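Local coordinates for protein DegT/DnrJ/EryC1/StrS aminotransferase (Brucella abortus 2308, PDB 4QGR) that binds pyridoxal 5'-phosphate and probably acts as a transaminase, at residues Val44-Lys49 with Val252-Leu257; Val60-Asn65 with Ser243-Ile248; Thr193-Ala198 with Gly207-Thr212. One frame throughout, in Å; residues are numbered along the deposited sequence.

In the fold
The three contacts step from an outer helix layer to the cofactor. Interaction 1 is partly buried and mainly apolar, with only the flank of a glutamate added, and joins helix 42-55 to helix 247-278. Interaction 2 is buried and more polar: the end of strand 59-63 meets the loop that starts helix 247-278, linked by one hydroxyl bond and a water, with bonds to the second subunit. Interaction 3, also buried, is short antiparallel pairing that runs out into a loop, and its Ser-194 binds the phosphate group of pyridoxal phosphate. Strands 59-63 and 208-212 are sheet neighbours, so interactions 2 and 3 share a backbone ladder, while Phe-47 and Leu-253 of interaction 1 pack on Phe-195 of interaction 3.

Interaction 1: Val44-Lys49 with Val252-Leu257; sequences VAEFEK and VLLEKL
Phe-47 reaches from helix 42-55 to Leu-253 and Leu-254 on helix 247-278, and its side chain is a worked example of one aromatic filling the gap between two helices. Phe-47 CB rests against the CD2 branch of Leu-254 at 3.9 Å; the same methyl lies 3.6 Å from Phe-47 CA, so it sits close against the helix backbone. With CG anti to the backbone N (chi1 172°), the ring is carried on toward the other helix. There its CD1, CE1 and CZ all lie beneath CB of Leu-253, a CH-pi contact in which CB stands 3.8 Å from the ring centroid, 19° off the normal. CE2 of Phe-47 turns to the CD1 branch of Leu-253 at 3.9 Å, and Phe-47 CE1 also meets Leu-257 CD2 more loosely at 4.2 Å. Beside this, the extended Glu-46 chain crosses Leu-254 at about a right angle, its CD 3.7 Å from the CD1 branch, while its carboxylate pairs with Lys-50. The two short segments run 26° from parallel, their axes 9.6 Å apart. Phe-47 also meets Phe-195 edge-to-face, so the helix pair is seated on the loop after strand 190-194, while Val-44 packs on strand 59-63 and Val-252 on helix 22-35.

Interaction 2: Val60-Asn65 with Ser243-Ile248; sequences VIACAN and SRLDTI. With PLP (pyridoxal-5'-phosphate), chain E; ACT (acetate ion), chain D.
Ser-243 and Ala-64 supply the one direct hydrogen bond between these segments: Ala-64 N donates to Ser-243 OG at 3.0 Å, nearly straight at 164°. The serine's chi1 of -173° swings the hydroxyl to the far side from its own amide N and in front of that of Ala-64; Asp-68 is its second partner. Water makes the next link, donating to Ala-62 O and accepting from Leu-245 N, at 2.9 Å each. It supplies the partner that Leu-245 N does not find in the badly angled Cys-63 O. Weaker CA-H...O contacts run alongside, from Cys-63 CA to Ser-243 O and from Ala-64 CA to Arg-244 O, each at 3.3 Å. The apolar share is small: Ala-62 CB meets the CD2 branch of Leu-245 at 3.7 Å. Arg-244 bonds beyond the two segments: NH1 and NH2 each hold one oxygen of an in-plane acetate, probably from the crystallisation liquor, and NH2 also pairs with Asp-206 of the second subunit. Asn-65 OD1 is a polar cap on the amides of Thr-67 and Asp-68. The chemistry implies a junction of few, specific polar links near the cofactor phosphate, at the dimer interface, with Ser-243 O buried and lacking any conventional hydrogen bond.

Interaction 3: Thr193-Ala198 with Gly207-Thr212; sequences TSFYPA and GGAMFT. With PLP (pyridoxal-5'-phosphate), chain E.
Phe-195, its chi1 of -60° setting CG beside the backbone N, lays its ring along the backbone from Gly-207 to Ala-209. CD2 of the Phe-195 ring comes within 3.4 Å of Gly-208 N, and CE2 of Phe-195 touches the methyl of Ala-209 at 3.8 Å. One residue earlier, Ser-194 turns its hydroxyl away from its own amide (chi1 174°), which delivers OG to the cofactor phosphate. Further along, the CG2 branch of Thr-193 meets the edge of the Phe-211 ring, 3.6 Å from CZ, while Thr-193 OG1 bonds to Ala-171 O. Behind these side chains the backbones are antiparallel. Thr-193 and Ala-209 form a hydrogen-bonded pair: Thr-193 N gives to Ala-209 O at 2.8 Å, close to the line of the carbonyl, and Ala-209 N returns to Thr-193 O from above the carbonyl plane. Ser-194 faces Gly-208 in a non-hydrogen-bonded pair whose CA atoms are 4.2 Å apart. Past the last bridge, Phe-195 N still bonds to Gly-207 O at 2.8 Å, again from above the carbonyl plane, and this extends the pairing into the loop. Ser-194 OG is gripped twice: it donates to O1P of pyridoxal phosphate at 2.6 Å and accepts from Tyr-196 N, an ST turn. With the amide as donor and the phosphate as acceptor, the two bonds hold the hydroxyl's rotation. Thr-67, Gly-66, Gln-173 and Lys-199 NZ, with Asn-242 of the second subunit, also bond to the cofactor. A serine at a strand end, binding phosphate just ahead of Lys-199, the predicted attachment lysine, not linked to the cofactor in this structure, is consistent with the fold type I aminotransferases.

Interaction 1: Val44-Lys49 with Val252-Leu257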
loop_
_atom_site.group_PDB
_atom_site.type_symbol
_atom_site.label_atom_id
_atom_site.label_comp_id
_atom_site.label_asym_id
_atom_site.label_seq_id
_atom_site.Cartn_x
_atom_site.Cartn_y
_atom_site.Cartn_z
ATOM N N VAL A 44 -11.558 10.617 6.184
ATOM C CA VAL A 44 -10.694 9.624 6.817
ATOM C C VAL A 44 -10.860 9.645 8.343
ATOM O O VAL A 44 -11.210 8.650 8.953
ATOM C CB VAL A 44 -9.225 9.752 6.382
ATOM C CG1 VAL A 44 -8.387 8.655 7.002
ATOM C CG2 VAL A 44 -9.121 9.629 4.870
ATOM N N ALA A 45 -10.667 10.800 8.951
ATOM C CA ALA A 45 -10.828 10.908 10.392
ATOM C C ALA A 45 -12.257 10.650 10.845
ATOM O O ALA A 45 -12.476 10.061 11.906
ATOM C CB ALA A 45 -10.338 12.259 10.881
ATOM N N GLU A 46 -13.209 11.093 10.040
ATOM C CA GLU A 46 -14.599 10.854 10.321
ATOM C C GLU A 46 -14.874 9.354 10.389
ATOM O O GLU A 46 -15.554 8.851 11.321
ATOM C CB GLU A 46 -15.459 11.594 9.280
ATOM C CG GLU A 46 -16.936 11.436 9.500
ATOM C CD GLU A 46 -17.792 12.074 8.399
ATOM O OE1 GLU A 46 -17.245 12.731 7.450
ATOM O OE2 GLU A 46 -19.025 11.842 8.498
ATOM N N PHE A 47 -14.359 8.620 9.408
ATOM C CA PHE A 47 -14.561 7.175 9.399
ATOM C C PHE A 47 -13.843 6.529 10.602
ATOM O O PHE A 47 -14.402 5.638 11.245
ATOM C CB PHE A 47 -14.147 6.567 8.042
ATOM C CG PHE A 47 -14.148 5.083 8.012
ATOM C CD1 PHE A 47 -15.342 4.378 8.100
ATOM C CD2 PHE A 47 -12.973 4.373 7.881
ATOM C CE1 PHE A 47 -15.354 3.017 8.087
ATOM C CE2 PHE A 47 -12.984 3.014 7.845
ATOM C CZ PHE A 47 -14.193 2.327 7.938
ATOM N N GLU A 48 -12.638 6.974 10.905
ATOM C CA GLU A 48 -11.904 6.386 12.053
ATOM C C GLU A 48 -12.752 6.532 13.329
ATOM O O GLU A 48 -12.855 5.608 14.137
ATOM C CB GLU A 48 -10.543 7.071 12.247
ATOM C CG GLU A 48 -9.505 6.728 11.169
ATOM C CD GLU A 48 -8.150 7.461 11.338
ATOM O OE1 GLU A 48 -8.074 8.531 12.009
ATOM O OE2 GLU A 48 -7.146 6.972 10.791
ATOM N N LYS A 49 -13.348 7.700 13.509
ATOM C CA LYS A 49 -14.164 7.938 14.708
ATOM C C LYS A 49 -15.406 7.102 14.793
ATOM O O LYS A 49 -15.698 6.506 15.822
ATOM C CB LYS A 49 -14.556 9.408 14.803
ATOM C CG LYS A 49 -13.385 10.181 15.300
ATOM C CD LYS A 49 -13.463 11.652 14.985
ATOM C CE LYS A 49 -12.061 12.241 15.119
ATOM N NZ LYS A 49 -12.064 13.693 14.840
ATOM N N VAL A 252 -16.690 6.091 0.760
ATOM C CA VAL A 252 -17.424 4.838 0.527
ATOM C C VAL A 252 -17.733 4.097 1.840
ATOM O O VAL A 252 -18.889 3.686 2.119
ATOM C CB VAL A 252 -16.659 3.947 -0.491
ATOM C CG1 VAL A 252 -17.262 2.551 -0.543
ATOM C CG2 VAL A 252 -16.724 4.590 -1.859
ATOM N N LEU A 253 -16.697 3.932 2.654
ATOM C CA LEU A 253 -16.792 3.171 3.911
ATOM C C LEU A 253 -17.776 3.770 4.928
ATOM O O LEU A 253 -18.476 3.040 5.651
ATOM C CB LEU A 253 -15.392 2.986 4.510
ATOM C CG LEU A 253 -14.581 1.912 3.785
ATOM C CD1 LEU A 253 -13.099 2.053 4.026
ATOM C CD2 LEU A 253 -15.010 0.516 4.129
ATOM N N LEU A 254 -17.870 5.086 4.923
ATOM C CA LEU A 254 -18.850 5.753 5.789
ATOM C C LEU A 254 -20.249 5.277 5.452
ATOM O O LEU A 254 -21.042 4.991 6.330
ATOM C CB LEU A 254 -18.725 7.251 5.695
ATOM C CG LEU A 254 -17.540 7.854 6.465
ATOM C CD1 LEU A 254 -17.279 9.283 6.018
ATOM C CD2 LEU A 254 -17.798 7.812 7.964
ATOM N N GLU A 255 -20.551 5.159 4.163
ATOM C CA GLU A 255 -21.869 4.667 3.763
ATOM C C GLU A 255 -22.033 3.152 4.011
ATOM O O GLU A 255 -23.095 2.731 4.477
ATOM C CB GLU A 255 -22.122 4.995 2.316
ATOM C CG GLU A 255 -22.107 6.469 1.973
ATOM C CD GLU A 255 -23.142 7.313 2.713
ATOM O OE1 GLU A 255 -24.186 6.800 3.193
ATOM O OE2 GLU A 255 -22.902 8.519 2.849
ATOM N N LYS A 256 -20.979 2.363 3.793
ATOM C CA LYS A 256 -21.033 0.940 4.124
ATOM C C LYS A 256 -21.283 0.731 5.637
ATOM O O LYS A 256 -22.089 -0.107 6.054
ATOM C CB LYS A 256 -19.754 0.224 3.715
ATOM C CG LYS A 256 -19.323 0.325 2.268
ATOM C CD LYS A 256 -20.398 -0.205 1.313
ATOM C CE LYS A 256 -19.788 -0.740 0.029
ATOM N NZ LYS A 256 -19.067 -2.007 0.240
ATOM N N LEU A 257 -20.604 1.540 6.439
ATOM C CA LEU A 257 -20.637 1.374 7.894
ATOM C C LEU A 257 -22.044 1.636 8.396
ATOM O O LEU A 257 -22.549 0.916 9.282
ATOM C CB LEU A 257 -19.576 2.260 8.590
ATOM C CG LEU A 257 -19.625 2.215 10.121
ATOM C CD1 LEU A 257 -19.263 0.773 10.586
ATOM C CD2 LEU A 257 -18.665 3.249 10.687
#

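Interaction 2: Val60-Asn65 with Ser243-Ile248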
loop_
_atom_site.group_PDB
_atom_site.type_symbol
_atom_site.label_atom_id
_atom_site.label_comp_id
_atom_site.label_asym_id
_atom_site.label_seq_id
_atom_site.Cartn_x
_atom_site.Cartn_y
_atom_site.Cartn_z
ATOM N N VAL A 60 -8.638 4.315 16.098
ATOM C CA VAL A 60 -8.708 3.627 14.797
ATOM C C VAL A 60 -7.734 4.331 13.887
ATOM O O VAL A 60 -7.783 5.581 13.740
ATOM C CB VAL A 60 -10.093 3.689 14.161
ATOM C CG1 VAL A 60 -10.059 3.075 12.736
ATOM C CG2 VAL A 60 -11.129 3.015 15.079
ATOM N N ILE A 61 -6.818 3.548 13.325
ATOM C CA ILE A 61 -5.764 4.090 12.464
ATOM C C ILE A 61 -5.981 3.494 11.068
ATOM O O ILE A 61 -5.559 2.361 10.772
ATOM C CB ILE A 61 -4.374 3.735 12.992
ATOM C CG1 ILE A 61 -4.179 4.184 14.446
ATOM C CG2 ILE A 61 -3.311 4.363 12.090
ATOM C CD1 ILE A 61 -4.480 3.084 15.438
ATOM N N ALA A 62 -6.613 4.273 10.202
ATOM C CA ALA A 62 -6.889 3.797 8.830
ATOM C C ALA A 62 -5.576 3.668 8.068
ATOM O O ALA A 62 -4.644 4.404 8.335
ATOM C CB ALA A 62 -7.870 4.735 8.120
ATOM N N CYS A 63 -5.492 2.702 7.142
ATOM C CA CYS A 63 -4.278 2.522 6.332
ATOM C C CYS A 63 -4.643 1.936 4.974
ATOM O O CYS A 63 -5.840 1.859 4.622
ATOM C CB CYS A 63 -3.273 1.640 7.088
ATOM S SG CYS A 63 -3.883 0.026 7.648
ATOM N N ALA A 64 -3.650 1.474 4.224
ATOM C CA ALA A 64 -3.868 1.194 2.829
ATOM C C ALA A 64 -4.461 -0.155 2.497
ATOM O O ALA A 64 -5.076 -0.292 1.433
ATOM C CB ALA A 64 -2.573 1.351 2.045
ATOM N N ASN A 65 -4.227 -1.143 3.353
ATOM C CA ASN A 65 -4.734 -2.472 3.165
ATOM C C ASN A 65 -4.474 -3.304 4.415
ATOM O O ASN A 65 -3.788 -2.860 5.353
ATOM C CB ASN A 65 -4.144 -3.149 1.894
ATOM C CG ASN A 65 -2.658 -3.399 2.028
ATOM O OD1 ASN A 65 -2.225 -4.168 2.883
ATOM N ND2 ASN A 65 -1.876 -2.715 1.233
ATOM N N SER A 243 1.244 4.107 3.915
ATOM C CA SER A 243 0.041 3.275 4.038
ATOM C C SER A 243 -1.161 4.048 4.541
ATOM O O SER A 243 -1.460 4.034 5.734
ATOM C CB SER A 243 0.312 2.075 4.927
ATOM O OG SER A 243 -0.775 1.195 4.929
ATOM N N ARG A 244 -1.851 4.710 3.610
ATOM C CA ARG A 244 -2.997 5.576 3.905
ATOM C C ARG A 244 -4.254 5.014 3.267
ATOM O O ARG A 244 -4.224 4.446 2.165
ATOM C CB ARG A 244 -2.733 6.994 3.394
ATOM C CG ARG A 244 -1.562 7.677 4.090
ATOM C CD ARG A 244 -1.252 9.063 3.526
ATOM N NE ARG A 244 -0.660 9.001 2.200
ATOM C CZ ARG A 244 0.340 9.760 1.766
ATOM N NH1 ARG A 244 0.910 10.668 2.557
ATOM N NH2 ARG A 244 0.730 9.646 0.521
ATOM N N LEU A 245 -5.377 5.186 3.968
ATOM C CA LEU A 245 -6.699 4.991 3.345
ATOM C C LEU A 245 -7.083 6.234 2.558
ATOM O O LEU A 245 -7.113 7.352 3.131
ATOM C CB LEU A 245 -7.735 4.745 4.414
ATOM C CG LEU A 245 -9.189 4.472 3.995
ATOM C CD1 LEU A 245 -9.260 3.149 3.332
ATOM C CD2 LEU A 245 -10.121 4.499 5.211
ATOM N N ASP A 246 -7.381 6.058 1.266
ATOM C CA ASP A 246 -7.703 7.208 0.411
ATOM C C ASP A 246 -9.005 7.863 0.926
ATOM O O ASP A 246 -9.932 7.164 1.360
ATOM C CB ASP A 246 -7.980 6.807 -1.037
ATOM C CG ASP A 246 -6.802 6.241 -1.777
ATOM O OD1 ASP A 246 -5.589 6.476 -1.420
ATOM O OD2 ASP A 246 -7.114 5.532 -2.805
ATOM N N THR A 247 -9.093 9.176 0.835
ATOM C CA THR A 247 -10.301 9.906 1.214
ATOM C C THR A 247 -11.511 9.345 0.478
ATOM O O THR A 247 -12.574 9.138 1.047
ATOM C CB THR A 247 -10.180 11.388 0.860
ATOM O OG1 THR A 247 -8.966 11.915 1.416
ATOM C CG2 THR A 247 -11.357 12.164 1.440
ATOM N N ILE A 248 -11.326 9.082 -0.815
ATOM C CA ILE A 248 -12.435 8.557 -1.615
ATOM C C ILE A 248 -12.911 7.208 -1.091
ATOM O O ILE A 248 -14.121 6.934 -1.090
ATOM C CB ILE A 248 -12.037 8.536 -3.109
ATOM C CG1 ILE A 248 -13.265 8.484 -3.991
ATOM C CG2 ILE A 248 -11.051 7.421 -3.432
ATOM C CD1 ILE A 248 -12.970 8.670 -5.452
HETATM N N1 PLP E . -5.640 -11.454 6.734
HETATM C C2 PLP E . -6.659 -12.252 6.363
HETATM C C2A PLP E . -7.204 -13.322 7.278
HETATM C C3 PLP E . -7.310 -11.994 5.049
HETATM O O3 PLP E . -8.350 -12.741 4.699
HETATM C C4 PLP E . -6.707 -10.971 4.153
HETATM C C4A PLP E . -7.216 -10.504 2.844
HETATM O O4A PLP E . -8.402 -10.376 2.615
HETATM C C5 PLP E . -5.584 -10.190 4.689
HETATM C C6 PLP E . -5.111 -10.485 5.969
HETATM C C5A PLP E . -4.928 -9.111 3.856
HETATM O O4P PLP E . -5.802 -7.998 3.623
HETATM P P PLP E . -5.691 -7.144 2.264
HETATM O O1P PLP E . -6.480 -5.856 2.486
HETATM O O2P PLP E . -4.229 -6.957 1.949
HETATM O O3P PLP E . -6.410 -8.067 1.267
HETATM C C ACT D . 3.653 11.644 0.085
HETATM O O ACT D . 3.230 12.006 1.219
HETATM O OXT ACT D . 3.523 10.483 -0.327
HETATM C CH3 ACT D . 4.333 12.637 -0.819
HETATM O O HOH W 1 -4.877 6.664 6.458
#

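Interaction 3: Thr193-Ala198 with Gly207-Thr212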
loop_
_atom_site.group_PDB
_atom_site.type_symbol
_atom_site.label_atom_id
_atom_site.label_comp_id
_atom_site.label_asym_id
_atom_site.label_seq_id
_atom_site.Cartn_x
_atom_site.Cartn_y
_atom_site.Cartn_z
ATOM N N THR A 193 -7.539 -4.974 10.219
ATOM C CA THR A 193 -8.506 -5.445 9.243
ATOM C C THR A 193 -8.216 -4.933 7.824
ATOM O O THR A 193 -7.340 -4.086 7.593
ATOM C CB THR A 193 -9.962 -5.100 9.643
ATOM O OG1 THR A 193 -10.906 -5.889 8.901
ATOM C CG2 THR A 193 -10.255 -3.652 9.380
ATOM N N SER A 194 -8.990 -5.513 6.918
ATOM C CA SER A 194 -8.972 -5.262 5.510
ATOM C C SER A 194 -10.318 -4.720 5.094
ATOM O O SER A 194 -11.337 -5.238 5.561
ATOM C CB SER A 194 -8.772 -6.598 4.769
ATOM O OG SER A 194 -8.907 -6.355 3.364
ATOM N N PHE A 195 -10.304 -3.809 4.093
ATOM C CA PHE A 195 -11.500 -3.291 3.461
ATOM C C PHE A 195 -11.488 -3.694 2.003
ATOM O O PHE A 195 -12.101 -3.072 1.143
ATOM C CB PHE A 195 -11.606 -1.768 3.650
ATOM C CG PHE A 195 -11.657 -1.326 5.091
ATOM C CD1 PHE A 195 -12.517 -1.916 6.008
ATOM C CD2 PHE A 195 -10.830 -0.322 5.555
ATOM C CE1 PHE A 195 -12.545 -1.526 7.335
ATOM C CE2 PHE A 195 -10.870 0.089 6.882
ATOM C CZ PHE A 195 -11.709 -0.497 7.768
ATOM N N TYR A 196 -10.819 -4.789 1.709
ATOM C CA TYR A 196 -10.887 -5.398 0.391
ATOM C C TYR A 196 -12.360 -5.570 0.064
ATOM O O TYR A 196 -13.142 -5.794 0.964
ATOM C CB TYR A 196 -10.130 -6.725 0.413
ATOM C CG TYR A 196 -10.204 -7.477 -0.866
ATOM C CD1 TYR A 196 -9.292 -7.236 -1.861
ATOM C CD2 TYR A 196 -11.156 -8.456 -1.057
ATOM C CE1 TYR A 196 -9.343 -7.929 -3.051
ATOM C CE2 TYR A 196 -11.197 -9.213 -2.244
ATOM C CZ TYR A 196 -10.297 -8.911 -3.235
ATOM O OH TYR A 196 -10.301 -9.580 -4.431
ATOM N N PRO A 197 -12.763 -5.389 -1.229
ATOM C CA PRO A 197 -14.219 -5.164 -1.479
ATOM C C PRO A 197 -15.172 -6.241 -1.033
ATOM O O PRO A 197 -16.315 -5.919 -0.687
ATOM C CB PRO A 197 -14.294 -4.931 -2.987
ATOM C CG PRO A 197 -12.961 -4.323 -3.330
ATOM C CD PRO A 197 -11.942 -4.964 -2.397
ATOM N N ALA A 198 -14.707 -7.482 -0.994
ATOM C CA ALA A 198 -15.513 -8.637 -0.585
ATOM C C ALA A 198 -15.598 -8.901 0.884
ATOM O O ALA A 198 -16.366 -9.776 1.312
ATOM C CB ALA A 198 -15.021 -9.903 -1.294
ATOM N N GLY A 207 -8.007 -1.100 1.010
ATOM C CA GLY A 207 -8.021 -0.278 2.229
ATOM C C GLY A 207 -7.853 -1.194 3.417
ATOM O O GLY A 207 -8.074 -2.393 3.315
ATOM N N GLY A 208 -7.576 -0.608 4.565
ATOM C CA GLY A 208 -7.377 -1.347 5.808
ATOM C C GLY A 208 -7.441 -0.451 7.018
ATOM O O GLY A 208 -7.577 0.758 6.891
ATOM N N ALA A 209 -7.368 -1.042 8.210
ATOM C CA ALA A 209 -7.221 -0.229 9.410
ATOM C C ALA A 209 -6.620 -1.043 10.538
ATOM O O ALA A 209 -6.646 -2.306 10.531
ATOM C CB ALA A 209 -8.567 0.307 9.849
ATOM N N MET A 210 -6.203 -0.311 11.554
ATOM C CA MET A 210 -5.668 -0.892 12.807
ATOM C C MET A 210 -6.428 -0.282 13.951
ATOM O O MET A 210 -6.905 0.847 13.847
ATOM C CB MET A 210 -4.173 -0.632 12.961
ATOM C CG MET A 210 -3.376 -1.163 11.768
ATOM S SD MET A 210 -1.658 -0.637 11.717
ATOM C CE MET A 210 -1.915 1.088 11.330
ATOM N N PHE A 211 -6.509 -1.041 15.040
ATOM C CA PHE A 211 -7.331 -0.716 16.191
ATOM C C PHE A 211 -6.540 -0.914 17.483
ATOM O O PHE A 211 -5.832 -1.915 17.644
ATOM C CB PHE A 211 -8.561 -1.620 16.221
ATOM C CG PHE A 211 -9.269 -1.738 14.900
ATOM C CD1 PHE A 211 -9.959 -0.648 14.380
ATOM C CD2 PHE A 211 -9.261 -2.910 14.185
ATOM C CE1 PHE A 211 -10.640 -0.724 13.182
ATOM C CE2 PHE A 211 -9.906 -2.981 12.955
ATOM C CZ PHE A 211 -10.613 -1.906 12.459
ATOM N N THR A 212 -6.639 0.027 18.424
ATOM C CA THR A 212 -6.023 -0.196 19.712
ATOM C C THR A 212 -6.569 0.791 20.735
ATOM O O THR A 212 -7.041 1.871 20.389
ATOM C CB THR A 212 -4.489 -0.081 19.657
ATOM O OG1 THR A 212 -3.927 -0.519 20.902
ATOM C CG2 THR A 212 -4.020 1.328 19.313
HETATM N N1 PLP E . -5.640 -11.454 6.734
HETATM C C2 PLP E . -6.659 -12.252 6.363
HETATM C C2A PLP E . -7.204 -13.322 7.278
HETATM C C3 PLP E . -7.310 -11.994 5.049
HETATM O O3 PLP E . -8.350 -12.741 4.699
HETATM C C4 PLP E . -6.707 -10.971 4.153
HETATM C C4A PLP E . -7.216 -10.504 2.844
HETATM O O4A PLP E . -8.402 -10.376 2.615
HETATM C C5 PLP E . -5.584 -10.190 4.689
HETATM C C6 PLP E . -5.111 -10.485 5.969
HETATM C C5A PLP E . -4.928 -9.111 3.856
HETATM O O4P PLP E . -5.802 -7.998 3.623
HETATM P P PLP E . -5.691 -7.144 2.264
HETATM O O1P PLP E . -6.480 -5.856 2.486
HETATM O O2P PLP E . -4.229 -6.957 1.949
HETATM O O3P PLP E . -6.410 -8.067 1.267
#